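Long-range contacts in outer surface protein (Bacillus cereus ATCC 14579, PDB 1X7F), which is of unknown function but is probably a 6-phospho-N-acetylmuramidase acting on 6-phosphorylated N-acetylmuramic acid sugars in cell-wall recycling: residues V90-A95 with L115-I120; S32-H37 with R57-L62. All blocks are in the same frame, centred on the assembly; numbering follows the deposited sequence. Where two conformers were deposited one is given.

Contact 1 (V90-A95 with L115-I120)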
loop_
_atom_site.group_PDB
_atom_site.type_symbol
_atom_site.label_atom_id
_atom_site.label_comp_id
_atom_site.label_asym_id
_atom_site.label_seq_id
_atom_site.Cartn_x
_atom_site.Cartn_y
_atom_site.Cartn_z
ATOM N N VAL A 90 13.127 -11.906 -5.723
ATOM C CA VAL A 90 13.394 -11.244 -7.009
ATOM C C VAL A 90 12.441 -11.710 -8.118
ATOM O O VAL A 90 12.429 -12.887 -8.488
ATOM C CB VAL A 90 14.887 -11.400 -7.439
ATOM C CG1 VAL A 90 15.126 -10.821 -8.831
ATOM C CG2 VAL A 90 15.820 -10.739 -6.426
ATOM N N ILE A 91 11.639 -10.779 -8.633
ATOM C CA ILE A 91 10.778 -11.050 -9.786
ATOM C C ILE A 91 11.325 -10.342 -11.034
ATOM O O ILE A 91 11.470 -9.113 -11.050
ATOM C CB ILE A 91 9.293 -10.670 -9.506
ATOM C CG1 ILE A 91 8.754 -11.380 -8.245
ATOM C CG2 ILE A 91 8.409 -10.963 -10.722
ATOM C CD1 ILE A 91 8.824 -12.932 -8.276
ATOM N N LEU A 92 11.648 -11.140 -12.055
ATOM C CA LEU A 92 12.163 -10.641 -13.339
ATOM C C LEU A 92 11.078 -10.399 -14.382
ATOM O O LEU A 92 10.264 -11.276 -14.667
ATOM C CB LEU A 92 13.197 -11.603 -13.932
ATOM C CG LEU A 92 14.682 -11.226 -13.922
ATOM C CD1 LEU A 92 15.514 -12.417 -14.386
ATOM C CD2 LEU A 92 14.972 -10.009 -14.808
ATOM N N ASP A 93 11.078 -9.195 -14.944
ATOM C CA ASP A 93 10.310 -8.913 -16.152
ATOM C C ASP A 93 11.266 -8.760 -17.336
ATOM O O ASP A 93 12.023 -7.788 -17.427
ATOM C CB ASP A 93 9.446 -7.662 -15.982
ATOM C CG ASP A 93 8.258 -7.641 -16.922
ATOM O OD1 ASP A 93 8.320 -8.303 -17.988
ATOM O OD2 ASP A 93 7.218 -6.991 -16.672
ATOM N N VAL A 94 11.243 -9.742 -18.226
ATOM C CA VAL A 94 12.127 -9.743 -19.394
ATOM C C VAL A 94 11.298 -9.511 -20.662
ATOM O O VAL A 94 10.240 -10.128 -20.843
ATOM C CB VAL A 94 12.967 -11.059 -19.484
ATOM C CG1 VAL A 94 13.951 -11.020 -20.652
ATOM C CG2 VAL A 94 13.717 -11.317 -18.173
ATOM N N ALA A 95 11.763 -8.592 -21.508
ATOM C CA ALA A 95 11.123 -8.307 -22.797
ATOM C C ALA A 95 11.148 -9.543 -23.715
ATOM O O ALA A 95 12.226 -10.088 -23.998
ATOM C CB ALA A 95 11.793 -7.114 -23.476
ATOM N N LEU A 115 20.170 -17.014 -13.105
ATOM C CA LEU A 115 20.363 -15.659 -12.582
ATOM C C LEU A 115 20.155 -15.589 -11.075
ATOM O O LEU A 115 20.833 -14.827 -10.386
ATOM C CB LEU A 115 19.421 -14.658 -13.259
ATOM C CG LEU A 115 19.702 -14.192 -14.687
ATOM C CD1 LEU A 115 19.052 -12.838 -14.887
ATOM C CD2 LEU A 115 21.202 -14.125 -14.996
ATOM N N GLY A 116 19.214 -16.388 -10.579
ATOM C CA GLY A 116 18.870 -16.409 -9.154
ATOM C C GLY A 116 17.545 -15.725 -8.875
ATOM O O GLY A 116 17.233 -15.386 -7.727
ATOM N N ALA A 117 16.781 -15.497 -9.944
ATOM C CA ALA A 117 15.443 -14.934 -9.854
ATOM C C ALA A 117 14.505 -15.927 -9.179
ATOM O O ALA A 117 14.681 -17.143 -9.291
ATOM C CB ALA A 117 14.933 -14.580 -11.232
ATOM N N ASP A 118 13.513 -15.395 -8.473
ATOM C CA ASP A 118 12.555 -16.202 -7.720
ATOM C C ASP A 118 11.286 -16.440 -8.522
ATOM O O ASP A 118 10.498 -17.338 -8.209
ATOM C CB ASP A 118 12.232 -15.514 -6.390
ATOM C CG ASP A 118 13.421 -15.493 -5.447
ATOM O OD1 ASP A 118 13.705 -16.544 -4.841
ATOM O OD2 ASP A 118 14.134 -14.486 -5.254
ATOM N N GLY A 119 11.104 -15.620 -9.557
ATOM C CA GLY A 119 9.934 -15.687 -10.419
ATOM C C GLY A 119 10.045 -14.792 -11.634
ATOM O O GLY A 119 10.978 -14.002 -11.758
ATOM N N ILE A 120 9.084 -14.940 -12.538
ATOM C CA ILE A 120 9.010 -14.138 -13.752
ATOM C C ILE A 120 7.616 -13.559 -13.914
ATOM O O ILE A 120 6.626 -14.202 -13.552
ATOM C CB ILE A 120 9.386 -14.960 -15.020
ATOM C CG1 ILE A 120 8.677 -16.317 -15.026
ATOM C CG2 ILE A 120 10.903 -15.099 -15.150
ATOM C CD1 ILE A 120 8.475 -16.872 -16.411
#
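Asp118 holds both polar backbone atoms of Val90, the N-H with its carboxylate and the O with its own N-H. Its OD2 accepts the N-H of Val90 at 2.8 Å and almost straight, on the anti side of the carboxylate, while Asp118 N donates in the carbonyl plane to Val90 O at 2.7 Å. With CG anti to its own carbonyl carbon (chi1 -68°), the carboxylate folds back beside the Asp118 backbone N, the position from which OD2 meets Val90 N. Gly119 N adds a second, weak bond to Val90 O, and regular parallel pairing follows: Leu92 N binds Gly119 O at 3.0 Å. Ile91 CD1 lies over the bare backbone of Gly119, 3.7 Å from its CA. On the other face of the sheet Leu92 CD1 touches Leu115 CD1 at 3.6 Å, the two side chains crossing at about a right angle, and also meets Ala117 CB. Leu115 ends helix 110-115, and Gly116, with positive phi, is the C-prime residue of its Schellman motif, after which Ala117 and Asp118 lead into strand 119-122. The contact joins strands 89-94 and 119-122, neighbours in the parallel sheet, with Phe112 of helix 110-115 packed on Leu92 and Ile120, helix 74-85 against Val90 and Leu115, and strand 55-62 bonded along the far edge of 89-94.

Contact 2 (S32-H37 with R57-L62)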
loop_
_atom_site.group_PDB
_atom_site.type_symbol
_atom_site.label_atom_id
_atom_site.label_comp_id
_atom_site.label_asym_id
_atom_site.label_seq_id
_atom_site.Cartn_x
_atom_site.Cartn_y
_atom_site.Cartn_z
ATOM N N SER A 32 11.887 -1.302 -7.164
ATOM C CA SER A 32 12.184 -1.694 -8.544
ATOM C C SER A 32 13.608 -1.336 -8.913
ATOM O O SER A 32 14.134 -0.343 -8.412
ATOM C CB SER A 32 11.198 -1.051 -9.525
ATOM O OG SER A 32 9.907 -1.592 -9.332
ATOM N N LEU A 33 14.221 -2.152 -9.782
ATOM C CA LEU A 33 15.534 -1.861 -10.369
ATOM C C LEU A 33 15.486 -1.840 -11.896
ATOM O O LEU A 33 14.683 -2.536 -12.514
ATOM C CB LEU A 33 16.601 -2.884 -9.917
ATOM C CG LEU A 33 16.871 -3.050 -8.419
ATOM C CD1 LEU A 33 17.956 -4.093 -8.212
ATOM C CD2 LEU A 33 17.275 -1.732 -7.790
ATOM N N TYR A 34 16.360 -1.033 -12.494
ATOM C CA TYR A 34 16.508 -0.962 -13.949
ATOM C C TYR A 34 17.993 -0.858 -14.192
ATOM O O TYR A 34 18.502 0.219 -14.509
ATOM C CB TYR A 34 15.734 0.240 -14.541
ATOM C CG TYR A 34 14.274 0.241 -14.123
ATOM C CD1 TYR A 34 13.863 0.894 -12.967
ATOM C CD2 TYR A 34 13.321 -0.461 -14.856
ATOM C CE1 TYR A 34 12.526 0.872 -12.557
ATOM C CE2 TYR A 34 11.993 -0.504 -14.450
ATOM C CZ TYR A 34 11.601 0.167 -13.306
ATOM O OH TYR A 34 10.288 0.122 -12.912
ATOM N N PRO A 35 18.703 -1.979 -14.026
ATOM C CA PRO A 35 20.162 -1.961 -14.010
ATOM C C PRO A 35 20.813 -1.328 -15.245
ATOM O O PRO A 35 21.890 -0.735 -15.132
ATOM C CB PRO A 35 20.527 -3.447 -13.883
ATOM C CG PRO A 35 19.338 -4.045 -13.221
ATOM C CD PRO A 35 18.178 -3.348 -13.860
ATOM N N GLU A 36 20.169 -1.439 -16.404
ATOM C CA GLU A 36 20.734 -0.881 -17.641
ATOM C C GLU A 36 20.755 0.649 -17.633
ATOM O O GLU A 36 21.557 1.262 -18.335
ATOM C CB GLU A 36 20.014 -1.419 -18.882
ATOM C CG GLU A 36 18.597 -0.906 -19.079
ATOM C CD GLU A 36 17.818 -1.754 -20.057
ATOM O OE1 GLU A 36 17.369 -2.850 -19.658
ATOM O OE2 GLU A 36 17.649 -1.323 -21.219
ATOM N N HIS A 37 19.885 1.251 -16.824
ATOM C CA HIS A 37 19.840 2.709 -16.672
ATOM C C HIS A 37 20.688 3.216 -15.502
ATOM O O HIS A 37 20.572 4.385 -15.112
ATOM C CB HIS A 37 18.393 3.181 -16.500
ATOM C CG HIS A 37 17.503 2.840 -17.653
ATOM N ND1 HIS A 37 17.892 3.000 -18.967
ATOM C CD2 HIS A 37 16.238 2.359 -17.690
ATOM C CE1 HIS A 37 16.907 2.623 -19.763
ATOM N NE2 HIS A 37 15.890 2.236 -19.013
ATOM N N ARG A 57 11.272 -7.529 -1.244
ATOM C CA ARG A 57 10.844 -7.903 -2.582
ATOM C C ARG A 57 11.456 -6.934 -3.598
ATOM O O ARG A 57 11.539 -5.728 -3.340
ATOM C CB ARG A 57 9.303 -7.898 -2.651
ATOM C CG ARG A 57 8.722 -8.214 -4.027
ATOM C CD ARG A 57 7.225 -8.491 -4.038
ATOM N NE ARG A 57 6.786 -8.804 -5.394
ATOM C CZ ARG A 57 5.620 -9.358 -5.719
ATOM N NH1 ARG A 57 4.733 -9.703 -4.793
ATOM N NH2 ARG A 57 5.344 -9.581 -6.992
ATOM N N ILE A 58 11.900 -7.475 -4.734
ATOM C CA ILE A 58 12.437 -6.678 -5.835
ATOM C C ILE A 58 11.704 -6.963 -7.159
ATOM O O ILE A 58 11.484 -8.126 -7.522
ATOM C CB ILE A 58 13.967 -6.928 -6.014
ATOM C CG1 ILE A 58 14.750 -6.469 -4.779
ATOM C CG2 ILE A 58 14.490 -6.204 -7.264
ATOM C CD1 ILE A 58 16.243 -6.657 -4.907
ATOM N N PHE A 59 11.328 -5.897 -7.862
ATOM C CA PHE A 59 10.888 -5.992 -9.251
ATOM C C PHE A 59 12.022 -5.536 -10.166
ATOM O O PHE A 59 12.518 -4.427 -10.057
ATOM C CB PHE A 59 9.624 -5.166 -9.503
ATOM C CG PHE A 59 9.234 -5.088 -10.965
ATOM C CD1 PHE A 59 8.688 -6.199 -11.617
ATOM C CD2 PHE A 59 9.442 -3.911 -11.698
ATOM C CE1 PHE A 59 8.335 -6.136 -12.982
ATOM C CE2 PHE A 59 9.099 -3.831 -13.061
ATOM C CZ PHE A 59 8.541 -4.949 -13.707
ATOM N N THR A 60 12.466 -6.404 -11.053
ATOM C CA THR A 60 13.554 -6.006 -11.940
ATOM C C THR A 60 13.215 -6.208 -13.403
ATOM O O THR A 60 12.502 -7.143 -13.776
ATOM C CB THR A 60 14.902 -6.647 -11.553
ATOM O OG1 THR A 60 15.850 -6.391 -12.593
ATOM C CG2 THR A 60 14.816 -8.169 -11.521
ATOM N N CYS A 61 13.751 -5.305 -14.212
ATOM C CA CYS A 61 13.345 -5.137 -15.588
ATOM C C CYS A 61 14.524 -5.258 -16.555
ATOM O O CYS A 61 15.484 -4.482 -16.484
ATOM C CB CYS A 61 12.708 -3.763 -15.718
ATOM S SG CYS A 61 11.658 -3.561 -17.140
ATOM N N LEU A 62 14.446 -6.238 -17.450
ATOM C CA LEU A 62 15.457 -6.416 -18.486
ATOM C C LEU A 62 14.874 -5.970 -19.820
ATOM O O LEU A 62 14.086 -6.688 -20.441
ATOM C CB LEU A 62 15.956 -7.869 -18.528
ATOM C CG LEU A 62 16.995 -8.321 -19.571
ATOM C CD1 LEU A 62 18.268 -7.447 -19.616
ATOM C CD2 LEU A 62 17.358 -9.789 -19.342
#
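Strands 28-33 and 55-62 run parallel here, Ser32 paired with Phe59 and Leu33 with Thr60, and their touching parts diverge by 30° as segment 32-37 leaves the sheet. Together with helix 40-51 they form the first beta-alpha-beta unit of the eight-stranded parallel sheet, whose strand order and helices fit a TIM-type barrel. Leu33 N donates to Phe59 O at 2.9 Å, whereas the next rung, Cys61 N to Leu33 O, is weak at 3.4 Å. This weakening accompanies the divergence, for Tyr34 already lies beyond the strand and Pro35 and Glu36 form a short 3-10 turn.

On the face of Ser32 and Phe59, the serine comes to the rim of the phenyl ring: OG lies near the ring plane, 3.3 Å from Phe59 CD2, and CB is also at the edge. The Ser32 hydroxyl has its polar partner in Ile249 O, and Phe203 meets the Phe59 ring edge-to-face. Leu33 and Thr60 point to the opposite face, where Leu33 CG rests against Ile58 CG2 at 4.1 Å; Ile47 of helix 40-51 touches both Leu33 and Ile58. Near the end of the strand, Pro35 crosses Thr60 at about a right angle, its CD 4.0 Å from Thr60 OG1. In one of its two conformers, Glu36 reaches past Cys61 and Leu62 with OE1 to the backbone N of Leu63.

The Tyr34 ring returns toward the second strand, its OH bonded to Gly250 O and near the plane of the Phe59 ring at its edge. Cys61 holds SG anti to its backbone N (chi1 -160°), which brings the sulfur to the edge of the tyrosine ring, 5.2 Å from its centroid, while Cys61 CB meets Tyr34 CD2 obliquely at 3.5 Å.

Overall arrangement
Both contacts are buried and join neighbouring parallel strands of one sheet, in series along the chain, with centres about 9 Å apart. They meet where strand 55-62 of contact 2 lies beside strand 89-94 of contact 1: Asp93 N probably bonds to Thr60 O, and Leu92 CD2 packs on Thr60 CG2. Contact 1 gathers its polar grip at the entry to strand 119-122, just after a helix, and its leucine and alanine packing lies on the helix-covered face. Contact 2 lies at the exit of strand 28-33, where the pairing comes apart; one face brings Ser32 and the rings of Phe59 and Tyr34 together near Cys61, the other packs Leu33 on Ile58, while the Ser32 and Tyr34 hydroxyls turn to backbone partners elsewhere.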